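Local structure of purine phosphoribosyltransferase (Pyrococcus horikoshii, 1VDM) at residues 20-25 and 129-134; 31-36 and 100-105; 39-44 and 51-56. The protein probably acts as a purine phosphoribosyltransferase, a glycosyltransferase that joins a purine base to the ribose 5-phosphate part of phosphoribosyl diphosphate. All coordinates share one frame; numbering follows the deposited sequence.

Interaction 1 (20-25 and 129-134); sequences EKLREY and PDYYVF
Leu22 and Lys21 both meet the Tyr131 ring obliquely, from the same side of its plane. Leu22 CD2 lies by the CD1 and CE1 flank, 3.9 Å from Tyr131 CD1. Lys21 CB and CG lie by the opposite, CD2 and CE2 flank, with Lys21 CB 3.9 Å from Tyr131 CD2 and CG as near. The lysine thus offers its aliphatic base to the ring. It then bends at chi2 (59°), and the ammonium end leads away from the tyrosine. The phenol oxygen of Tyr131 reaches Tyr25, where Tyr25 CB is 4.1 Å from Tyr131 OH. Tyr25 turns its own hydroxyl elsewhere, to the backbone oxygen of Val86. Tyr131 OH is hydrogen-bonded to a water at 2.9 Å. The same water donates to the carboxylate of Glu24, 3.2 Å from Glu24 OE1. Leu18, one turn earlier on the helix, also touches Tyr131, and Glu151 of a second subunit packs on both Lys21 and Tyr131. A phenylalanine in place of Tyr131 would probably keep the packing on Leu22 and Lys21 but leave the water without its phenol partner and break the bridge to Glu24. The contact is therefore apolar along the ring and polar at its hydroxyl. It fastens the loop before strand 134-135 to residues 21-25 through packing and one water, with no direct hydrogen bond.

Interaction 2 (31-36 and 100-105); sequences IGVARG and EVVIEE
Val102 carries this contact from the helix side and meets two residues of strand 29-33, Val33 and Ile31. Its two methyl branches divide the work. Val102 CG2 approaches Val33 CG2 at 4.1 Å. Val102 CG1 faces Ile31 CG2 at a looser 4.4 Å. Val102 and Val33 have the same rotamer: in each, CG1 is anti to the backbone N (chi1 -175° in Val33, 178° in Val102), which leaves CG2 as the branch turned to the other valine. The two side chains meet at a slant. Ile31 and Val33 are two apart on the strand, and both point toward the helix. Val102 thus rests against two successive residues of one sheet face. The contact is wholly apolar and buried. Ile88 of strand 85-90 touches both valines, and Val58 of strand 53-61 touches Val102, so the helix lies over three neighbouring strands. Beyond Val33 the chain enters a loop with a cis peptide bond before Arg35, consistent with the diphosphate-binding loop of related enzymes. Helix 97-107 packed on the middle of a mainly parallel sheet is characteristic of the alpha/beta core of type I phosphoribosyltransferases.

Interaction 3 (39-44 and 51-56); sequences IPAVRL and IPLKVI
Leu53 meets Ala41 and Val42 of helix 38-47. The segment begins at Ile51, which comes near the helix without close packing: Ile51 CD1 is 4.8 Å from Leu44 O. Ile51 packs instead on Ile30 and Pro27, and its backbone oxygen is hydrogen-bonded to the hydroxyl of Ser45, just beyond the helical segment. Pro52 follows and pairs through its backbone with Ile30 of strand 29-33. Next comes Leu53, the first residue of strand 53-61, which points toward the helix. Its CG is anti to the backbone N (chi1 177°), and this extends the forked end up to the helix surface. The two branches take different partners. Leu53 CD1 touches Ala41 CB at 3.9 Å. Leu53 CD2 touches Val42 CG2, also at 3.9 Å. Ala41 offers its single methyl, which Leu53 CD1 meets from the side, while Val42 meets the leucine at a slant through CG2. Leu38 of the fourth subunit packs on both Val42 and Leu53, and so closes this cluster from across a subunit interface. Ile30 of the neighbouring strand touches Leu53 as well. Further along, Lys54 sends its ammonium group to the backbone oxygen of His78. Ile56 packs on Ile31 and Ile77 and does not touch segment 39-44. Within the helix, Leu44 N bonds to Pro40 O at 2.8 Å, part of the turn that presents Ala41 and Val42. No hydrogen bond links the two segments, and the contact is buried and apolar. Strand 29-33, helix 38-47 and strand 53-61 form a beta-alpha-beta crossover, in which the helix packs on the two parallel strands it connects.

All three contacts are buried, but interaction 2 lies deepest, with its centre about 6 Å from the centre of the chain. Interactions 2 and 3 share one sheet and are purely aliphatic. They pack helices on opposite faces of it: Gly32 turns its CA to Ala41 CB at 3.8 Å, while Ile31 and Val33 face the other helix. Neighbouring strands join them directly, with a probable hydrogen bond from Gly32 N to Lys54 O. Interaction 1 lies further out. It ties residues 20-25 to a loop and adds an aromatic ring, a water and an exposed carboxylate. It touches interaction 3 through Leu22 CD1 and Leu44 CD1, but does not reach interaction 2.

Interaction 1 (20-25 and 129-134)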
loop_
_atom_site.group_PDB
_atom_site.type_symbol
_atom_site.label_atom_id
_atom_site.label_comp_id
_atom_site.label_asym_id
_atom_site.label_seq_id
_atom_site.Cartn_x
_atom_site.Cartn_y
_atom_site.Cartn_z
ATOM N N GLU G 20 -11.886 11.754 -31.871
ATOM C CA GLU G 20 -12.925 12.775 -31.936
ATOM C C GLU G 20 -13.559 12.838 -33.326
ATOM O O GLU G 20 -14.775 13.028 -33.455
ATOM C CB GLU G 20 -12.362 14.149 -31.545
ATOM C CG GLU G 20 -13.440 15.240 -31.350
ATOM C CD GLU G 20 -14.543 14.837 -30.353
ATOM O OE1 GLU G 20 -14.212 14.494 -29.193
ATOM O OE2 GLU G 20 -15.740 14.863 -30.726
ATOM N N LYS G 21 -12.736 12.668 -34.360
ATOM C CA LYS G 21 -13.209 12.696 -35.739
ATOM C C LYS G 21 -13.961 11.418 -36.090
ATOM O O LYS G 21 -14.971 11.459 -36.789
ATOM C CB LYS G 21 -12.034 12.888 -36.702
ATOM C CG LYS G 21 -12.056 14.207 -37.449
ATOM C CD LYS G 21 -12.047 15.390 -36.495
ATOM C CE LYS G 21 -12.281 16.700 -37.234
ATOM N NZ LYS G 21 -12.256 17.874 -36.316
ATOM N N LEU G 22 -13.469 10.280 -35.613
ATOM C CA LEU G 22 -14.134 9.013 -35.892
ATOM C C LEU G 22 -15.479 8.922 -35.167
ATOM O O LEU G 22 -16.332 8.113 -35.532
ATOM C CB LEU G 22 -13.242 7.832 -35.487
ATOM C CG LEU G 22 -12.052 7.490 -36.391
ATOM C CD1 LEU G 22 -11.264 6.316 -35.809
ATOM C CD2 LEU G 22 -12.567 7.149 -37.781
ATOM N N ARG G 23 -15.667 9.751 -34.142
ATOM C CA ARG G 23 -16.919 9.752 -33.388
ATOM C C ARG G 23 -18.078 10.197 -34.272
ATOM O O ARG G 23 -19.200 9.711 -34.128
ATOM C CB ARG G 23 -16.822 10.665 -32.159
ATOM C CG ARG G 23 -15.975 10.082 -31.031
ATOM C CD ARG G 23 -16.481 10.486 -29.650
ATOM N NE ARG G 23 -15.776 9.761 -28.591
ATOM C CZ ARG G 23 -14.557 10.065 -28.149
ATOM N NH1 ARG G 23 -13.888 11.093 -28.662
ATOM N NH2 ARG G 23 -14.002 9.331 -27.197
ATOM N N GLU G 24 -17.797 11.114 -35.192
ATOM C CA GLU G 24 -18.807 11.615 -36.116
ATOM C C GLU G 24 -19.147 10.552 -37.167
ATOM O O GLU G 24 -20.198 10.612 -37.805
ATOM C CB GLU G 24 -18.298 12.884 -36.801
ATOM C CG GLU G 24 -17.749 13.926 -35.828
ATOM C CD GLU G 24 -17.178 15.157 -36.523
ATOM O OE1 GLU G 24 -16.264 15.004 -37.367
ATOM O OE2 GLU G 24 -17.638 16.280 -36.220
ATOM N N TYR G 25 -18.256 9.577 -37.334
ATOM C CA TYR G 25 -18.449 8.502 -38.307
ATOM C C TYR G 25 -19.115 7.260 -37.702
ATOM O O TYR G 25 -19.700 6.452 -38.421
ATOM C CB TYR G 25 -17.098 8.131 -38.935
ATOM C CG TYR G 25 -17.142 6.928 -39.849
ATOM C CD1 TYR G 25 -17.983 6.901 -40.964
ATOM C CD2 TYR G 25 -16.353 5.803 -39.589
ATOM C CE1 TYR G 25 -18.041 5.783 -41.797
ATOM C CE2 TYR G 25 -16.400 4.682 -40.416
ATOM C CZ TYR G 25 -17.248 4.679 -41.519
ATOM O OH TYR G 25 -17.301 3.570 -42.335
ATOM N N PRO G 129 -5.379 8.496 -46.561
ATOM C CA PRO G 129 -6.274 8.154 -45.449
ATOM C C PRO G 129 -7.404 9.172 -45.324
ATOM O O PRO G 129 -7.215 10.359 -45.596
ATOM C CB PRO G 129 -5.337 8.176 -44.235
ATOM C CG PRO G 129 -3.987 7.855 -44.837
ATOM C CD PRO G 129 -4.005 8.702 -46.076
ATOM N N ASP G 130 -8.586 8.715 -44.932
ATOM C CA ASP G 130 -9.692 9.644 -44.772
ATOM C C ASP G 130 -9.396 10.527 -43.572
ATOM O O ASP G 130 -9.842 11.673 -43.512
ATOM C CB ASP G 130 -11.002 8.887 -44.596
ATOM C CG ASP G 130 -11.321 8.033 -45.800
ATOM O OD1 ASP G 130 -11.005 6.823 -45.777
ATOM O OD2 ASP G 130 -11.865 8.580 -46.785
ATOM N N TYR G 131 -8.613 9.988 -42.636
ATOM C CA TYR G 131 -8.200 10.714 -41.436
ATOM C C TYR G 131 -6.751 10.371 -41.083
ATOM O O TYR G 131 -6.406 9.200 -40.962
ATOM C CB TYR G 131 -9.080 10.348 -40.233
ATOM C CG TYR G 131 -10.567 10.434 -40.463
ATOM C CD1 TYR G 131 -11.301 9.305 -40.812
ATOM C CD2 TYR G 131 -11.242 11.644 -40.330
ATOM C CE1 TYR G 131 -12.674 9.378 -41.026
ATOM C CE2 TYR G 131 -12.607 11.729 -40.540
ATOM C CZ TYR G 131 -13.317 10.592 -40.888
ATOM O OH TYR G 131 -14.670 10.675 -41.099
ATOM N N TYR G 132 -5.908 11.384 -40.910
ATOM C CA TYR G 132 -4.512 11.161 -40.539
ATOM C C TYR G 132 -3.967 12.412 -39.861
ATOM O O TYR G 132 -4.576 13.473 -39.951
ATOM C CB TYR G 132 -3.663 10.773 -41.772
ATOM C CG TYR G 132 -3.360 11.883 -42.761
ATOM C CD1 TYR G 132 -2.364 12.826 -42.501
ATOM C CD2 TYR G 132 -4.069 11.987 -43.961
ATOM C CE1 TYR G 132 -2.080 13.846 -43.408
ATOM C CE2 TYR G 132 -3.796 13.003 -44.876
ATOM C CZ TYR G 132 -2.803 13.931 -44.593
ATOM O OH TYR G 132 -2.547 14.954 -45.479
ATOM N N VAL G 133 -2.829 12.292 -39.182
ATOM C CA VAL G 133 -2.248 13.427 -38.468
ATOM C C VAL G 133 -0.905 13.932 -38.990
ATOM O O VAL G 133 -0.686 15.142 -39.098
ATOM C CB VAL G 133 -2.071 13.087 -36.969
ATOM C CG1 VAL G 133 -1.421 14.252 -36.232
ATOM C CG2 VAL G 133 -3.413 12.748 -36.361
ATOM N N PHE G 134 0.000 13.012 -39.302
ATOM C CA PHE G 134 1.320 13.411 -39.775
ATOM C C PHE G 134 1.583 13.198 -41.263
ATOM O O PHE G 134 1.195 12.187 -41.852
ATOM C CB PHE G 134 2.400 12.710 -38.945
ATOM C CG PHE G 134 2.276 12.945 -37.466
ATOM C CD1 PHE G 134 1.919 11.904 -36.609
ATOM C CD2 PHE G 134 2.516 14.207 -36.927
ATOM C CE1 PHE G 134 1.805 12.120 -35.236
ATOM C CE2 PHE G 134 2.404 14.435 -35.550
ATOM C CZ PHE G 134 2.048 13.391 -34.705
HETATM O O HOH W 1 -15.935 12.735 -39.541
#

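Interaction 2 (31-36 and 100-105)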
loop_
_atom_site.group_PDB
_atom_site.type_symbol
_atom_site.label_atom_id
_atom_site.label_comp_id
_atom_site.label_asym_id
_atom_site.label_seq_id
_atom_site.Cartn_x
_atom_site.Cartn_y
_atom_site.Cartn_z
ATOM N N ILE G 31 -10.606 -2.598 -37.990
ATOM C CA ILE G 31 -9.713 -3.576 -38.589
ATOM C C ILE G 31 -8.304 -3.002 -38.503
ATOM O O ILE G 31 -7.968 -2.027 -39.188
ATOM C CB ILE G 31 -10.096 -3.852 -40.065
ATOM C CG1 ILE G 31 -11.537 -4.375 -40.122
ATOM C CG2 ILE G 31 -9.136 -4.871 -40.674
ATOM C CD1 ILE G 31 -12.112 -4.446 -41.499
ATOM N N GLY G 32 -7.498 -3.595 -37.630
ATOM C CA GLY G 32 -6.139 -3.129 -37.458
ATOM C C GLY G 32 -5.175 -3.874 -38.354
ATOM O O GLY G 32 -5.177 -5.108 -38.391
ATOM N N VAL G 33 -4.361 -3.121 -39.088
ATOM C CA VAL G 33 -3.324 -3.678 -39.948
ATOM C C VAL G 33 -2.024 -3.915 -39.176
ATOM O O VAL G 33 -1.423 -3.010 -38.612
ATOM C CB VAL G 33 -3.082 -2.694 -41.093
ATOM C CG1 VAL G 33 -2.096 -3.291 -42.095
ATOM C CG2 VAL G 33 -4.390 -2.389 -41.801
ATOM N N ALA G 34 -1.614 -5.197 -39.127
ATOM C CA ALA G 34 -0.392 -5.536 -38.407
ATOM C C ALA G 34 0.857 -5.098 -39.176
ATOM O O ALA G 34 0.873 -4.996 -40.395
ATOM C CB ALA G 34 -0.368 -7.050 -38.195
ATOM N N ARG G 35 1.921 -4.794 -38.410
ATOM C CA ARG G 35 1.821 -4.900 -36.960
ATOM C C ARG G 35 1.652 -3.527 -36.306
ATOM O O ARG G 35 1.026 -3.369 -35.265
ATOM C CB ARG G 35 3.098 -5.564 -36.442
ATOM C CG ARG G 35 3.450 -6.833 -37.219
ATOM C CD ARG G 35 3.589 -8.050 -36.297
ATOM N NE ARG G 35 3.316 -9.287 -37.034
ATOM C CZ ARG G 35 4.373 -9.970 -37.509
ATOM N NH1 ARG G 35 5.600 -9.520 -37.303
ATOM N NH2 ARG G 35 4.179 -11.117 -38.164
ATOM N N GLY G 36 2.280 -2.518 -36.935
ATOM C CA GLY G 36 2.202 -1.169 -36.386
ATOM C C GLY G 36 0.753 -0.708 -36.225
ATOM O O GLY G 36 0.395 0.021 -35.309
ATOM N N GLU G 100 -4.445 -1.224 -49.937
ATOM C CA GLU G 100 -5.282 -1.683 -51.043
ATOM C C GLU G 100 -5.664 -3.151 -50.877
ATOM O O GLU G 100 -6.799 -3.537 -51.156
ATOM C CB GLU G 100 -4.580 -1.457 -52.387
ATOM C CG GLU G 100 -4.580 0.006 -52.805
ATOM C CD GLU G 100 -4.019 0.240 -54.197
ATOM O OE1 GLU G 100 -3.978 1.419 -54.622
ATOM O OE2 GLU G 100 -3.624 -0.746 -54.863
ATOM N N VAL G 101 -4.726 -3.969 -50.416
ATOM C CA VAL G 101 -5.016 -5.380 -50.205
ATOM C C VAL G 101 -6.087 -5.526 -49.122
ATOM O O VAL G 101 -6.996 -6.349 -49.235
ATOM C CB VAL G 101 -3.767 -6.148 -49.751
ATOM C CG1 VAL G 101 -4.105 -7.615 -49.546
ATOM C CG2 VAL G 101 -2.663 -5.998 -50.782
ATOM N N VAL G 102 -5.974 -4.716 -48.071
ATOM C CA VAL G 102 -6.926 -4.755 -46.961
ATOM C C VAL G 102 -8.311 -4.246 -47.358
ATOM O O VAL G 102 -9.316 -4.745 -46.861
ATOM C CB VAL G 102 -6.410 -3.933 -45.752
ATOM C CG1 VAL G 102 -7.426 -3.952 -44.633
ATOM C CG2 VAL G 102 -5.103 -4.505 -45.268
ATOM N N ILE G 103 -8.372 -3.260 -48.247
ATOM C CA ILE G 103 -9.661 -2.734 -48.672
ATOM C C ILE G 103 -10.402 -3.772 -49.503
ATOM O O ILE G 103 -11.624 -3.731 -49.616
ATOM C CB ILE G 103 -9.503 -1.441 -49.490
ATOM C CG1 ILE G 103 -8.822 -0.376 -48.632
ATOM C CG2 ILE G 103 -10.862 -0.938 -49.947
ATOM C CD1 ILE G 103 -8.603 0.934 -49.344
ATOM N N GLU G 104 -9.658 -4.713 -50.076
ATOM C CA GLU G 104 -10.258 -5.765 -50.893
ATOM C C GLU G 104 -10.782 -6.914 -50.038
ATOM O O GLU G 104 -11.717 -7.611 -50.427
ATOM C CB GLU G 104 -9.244 -6.296 -51.912
ATOM C CG GLU G 104 -9.105 -5.429 -53.153
ATOM C CD GLU G 104 -10.304 -5.543 -54.085
ATOM O OE1 GLU G 104 -10.411 -4.719 -55.022
ATOM O OE2 GLU G 104 -11.133 -6.461 -53.888
ATOM N N GLU G 105 -10.170 -7.121 -48.881
ATOM C CA GLU G 105 -10.618 -8.181 -47.989
ATOM C C GLU G 105 -11.854 -7.694 -47.227
ATOM O O GLU G 105 -12.701 -8.488 -46.810
ATOM C CB GLU G 105 -9.499 -8.555 -47.013
ATOM C CG GLU G 105 -8.257 -9.120 -47.688
ATOM C CD GLU G 105 -8.561 -10.340 -48.536
ATOM O OE1 GLU G 105 -9.078 -11.337 -47.983
ATOM O OE2 GLU G 105 -8.286 -10.302 -49.756
#

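Interaction 3 (39-44 and 51-56)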
loop_
_atom_site.group_PDB
_atom_site.type_symbol
_atom_site.label_atom_id
_atom_site.label_comp_id
_atom_site.label_asym_id
_atom_site.label_seq_id
_atom_site.Cartn_x
_atom_site.Cartn_y
_atom_site.Cartn_z
ATOM N N ILE G 39 -1.318 -0.800 -32.757
ATOM C CA ILE G 39 -1.210 0.095 -31.626
ATOM C C ILE G 39 -2.359 1.088 -31.642
ATOM O O ILE G 39 -3.171 1.154 -30.729
ATOM C CB ILE G 39 0.123 0.837 -31.727
ATOM C CG1 ILE G 39 1.224 0.044 -31.020
ATOM C CG2 ILE G 39 0.011 2.208 -31.036
ATOM C CD1 ILE G 39 1.661 -1.184 -31.820
ATOM N N PRO G 40 -2.492 1.889 -32.719
ATOM C CA PRO G 40 -3.609 2.839 -32.772
ATOM C C PRO G 40 -4.957 2.103 -32.734
ATOM O O PRO G 40 -5.926 2.597 -32.155
ATOM C CB PRO G 40 -3.400 3.560 -34.108
ATOM C CG PRO G 40 -1.939 3.372 -34.398
ATOM C CD PRO G 40 -1.698 1.955 -33.958
ATOM N N ALA G 41 -4.999 0.924 -33.353
ATOM C CA ALA G 41 -6.210 0.112 -33.417
ATOM C C ALA G 41 -6.752 -0.249 -32.036
ATOM O O ALA G 41 -7.915 0.011 -31.738
ATOM C CB ALA G 41 -5.945 -1.155 -34.213
ATOM N N VAL G 42 -5.909 -0.856 -31.205
ATOM C CA VAL G 42 -6.307 -1.243 -29.856
ATOM C C VAL G 42 -6.797 -0.020 -29.085
ATOM O O VAL G 42 -7.868 -0.052 -28.490
ATOM C CB VAL G 42 -5.130 -1.915 -29.084
ATOM C CG1 VAL G 42 -5.412 -1.941 -27.592
ATOM C CG2 VAL G 42 -4.943 -3.333 -29.582
ATOM N N ARG G 43 -6.013 1.053 -29.106
ATOM C CA ARG G 43 -6.385 2.275 -28.416
ATOM C C ARG G 43 -7.733 2.816 -28.905
ATOM O O ARG G 43 -8.581 3.196 -28.092
ATOM C CB ARG G 43 -5.292 3.330 -28.582
ATOM C CG ARG G 43 -4.108 3.142 -27.642
ATOM C CD ARG G 43 -3.910 4.388 -26.788
ATOM N NE ARG G 43 -5.167 4.757 -26.138
ATOM C CZ ARG G 43 -5.424 5.951 -25.625
ATOM N NH1 ARG G 43 -4.509 6.906 -25.676
ATOM N NH2 ARG G 43 -6.607 6.196 -25.077
ATOM N N LEU G 44 -7.942 2.838 -30.221
ATOM C CA LEU G 44 -9.207 3.326 -30.768
ATOM C C LEU G 44 -10.370 2.399 -30.393
ATOM O O LEU G 44 -11.509 2.848 -30.234
ATOM C CB LEU G 44 -9.120 3.469 -32.294
ATOM C CG LEU G 44 -8.316 4.655 -32.841
ATOM C CD1 LEU G 44 -8.206 4.537 -34.362
ATOM C CD2 LEU G 44 -8.977 5.971 -32.453
ATOM N N ILE G 51 -15.579 -1.108 -29.187
ATOM C CA ILE G 51 -16.172 -1.680 -30.389
ATOM C C ILE G 51 -15.244 -2.805 -30.839
ATOM O O ILE G 51 -14.021 -2.691 -30.741
ATOM C CB ILE G 51 -16.305 -0.638 -31.520
ATOM C CG1 ILE G 51 -14.930 -0.077 -31.871
ATOM C CG2 ILE G 51 -17.269 0.479 -31.099
ATOM C CD1 ILE G 51 -14.967 0.927 -32.987
ATOM N N PRO G 52 -15.815 -3.905 -31.345
ATOM C CA PRO G 52 -15.052 -5.070 -31.808
ATOM C C PRO G 52 -13.809 -4.768 -32.655
ATOM O O PRO G 52 -13.819 -3.882 -33.507
ATOM C CB PRO G 52 -16.104 -5.889 -32.560
ATOM C CG PRO G 52 -17.071 -4.843 -33.039
ATOM C CD PRO G 52 -17.207 -3.979 -31.817
ATOM N N LEU G 53 -12.739 -5.518 -32.405
ATOM C CA LEU G 53 -11.489 -5.342 -33.128
ATOM C C LEU G 53 -11.105 -6.588 -33.919
ATOM O O LEU G 53 -10.999 -7.684 -33.363
ATOM C CB LEU G 53 -10.353 -5.008 -32.160
ATOM C CG LEU G 53 -8.972 -4.872 -32.804
ATOM C CD1 LEU G 53 -8.952 -3.645 -33.701
ATOM C CD2 LEU G 53 -7.908 -4.753 -31.737
ATOM N N LYS G 54 -10.913 -6.415 -35.221
ATOM C CA LYS G 54 -10.506 -7.517 -36.078
ATOM C C LYS G 54 -9.067 -7.264 -36.527
ATOM O O LYS G 54 -8.684 -6.125 -36.803
ATOM C CB LYS G 54 -11.445 -7.638 -37.280
ATOM C CG LYS G 54 -12.783 -8.258 -36.917
ATOM C CD LYS G 54 -13.678 -8.456 -38.127
ATOM C CE LYS G 54 -14.962 -9.183 -37.739
ATOM N NZ LYS G 54 -14.694 -10.531 -37.156
ATOM N N VAL G 55 -8.263 -8.320 -36.571
ATOM C CA VAL G 55 -6.875 -8.173 -36.973
ATOM C C VAL G 55 -6.547 -8.828 -38.309
ATOM O O VAL G 55 -6.957 -9.959 -38.588
ATOM C CB VAL G 55 -5.932 -8.746 -35.904
ATOM C CG1 VAL G 55 -4.492 -8.675 -36.383
ATOM C CG2 VAL G 55 -6.094 -7.966 -34.613
ATOM N N ILE G 56 -5.812 -8.098 -39.141
ATOM C CA ILE G 56 -5.392 -8.619 -40.434
ATOM C C ILE G 56 -3.892 -8.384 -40.580
ATOM O O ILE G 56 -3.377 -7.351 -40.153
ATOM C CB ILE G 56 -6.147 -7.934 -41.603
ATOM C CG1 ILE G 56 -5.923 -8.735 -42.890
ATOM C CG2 ILE G 56 -5.672 -6.493 -41.770
ATOM C CD1 ILE G 56 -6.905 -8.416 -44.007
#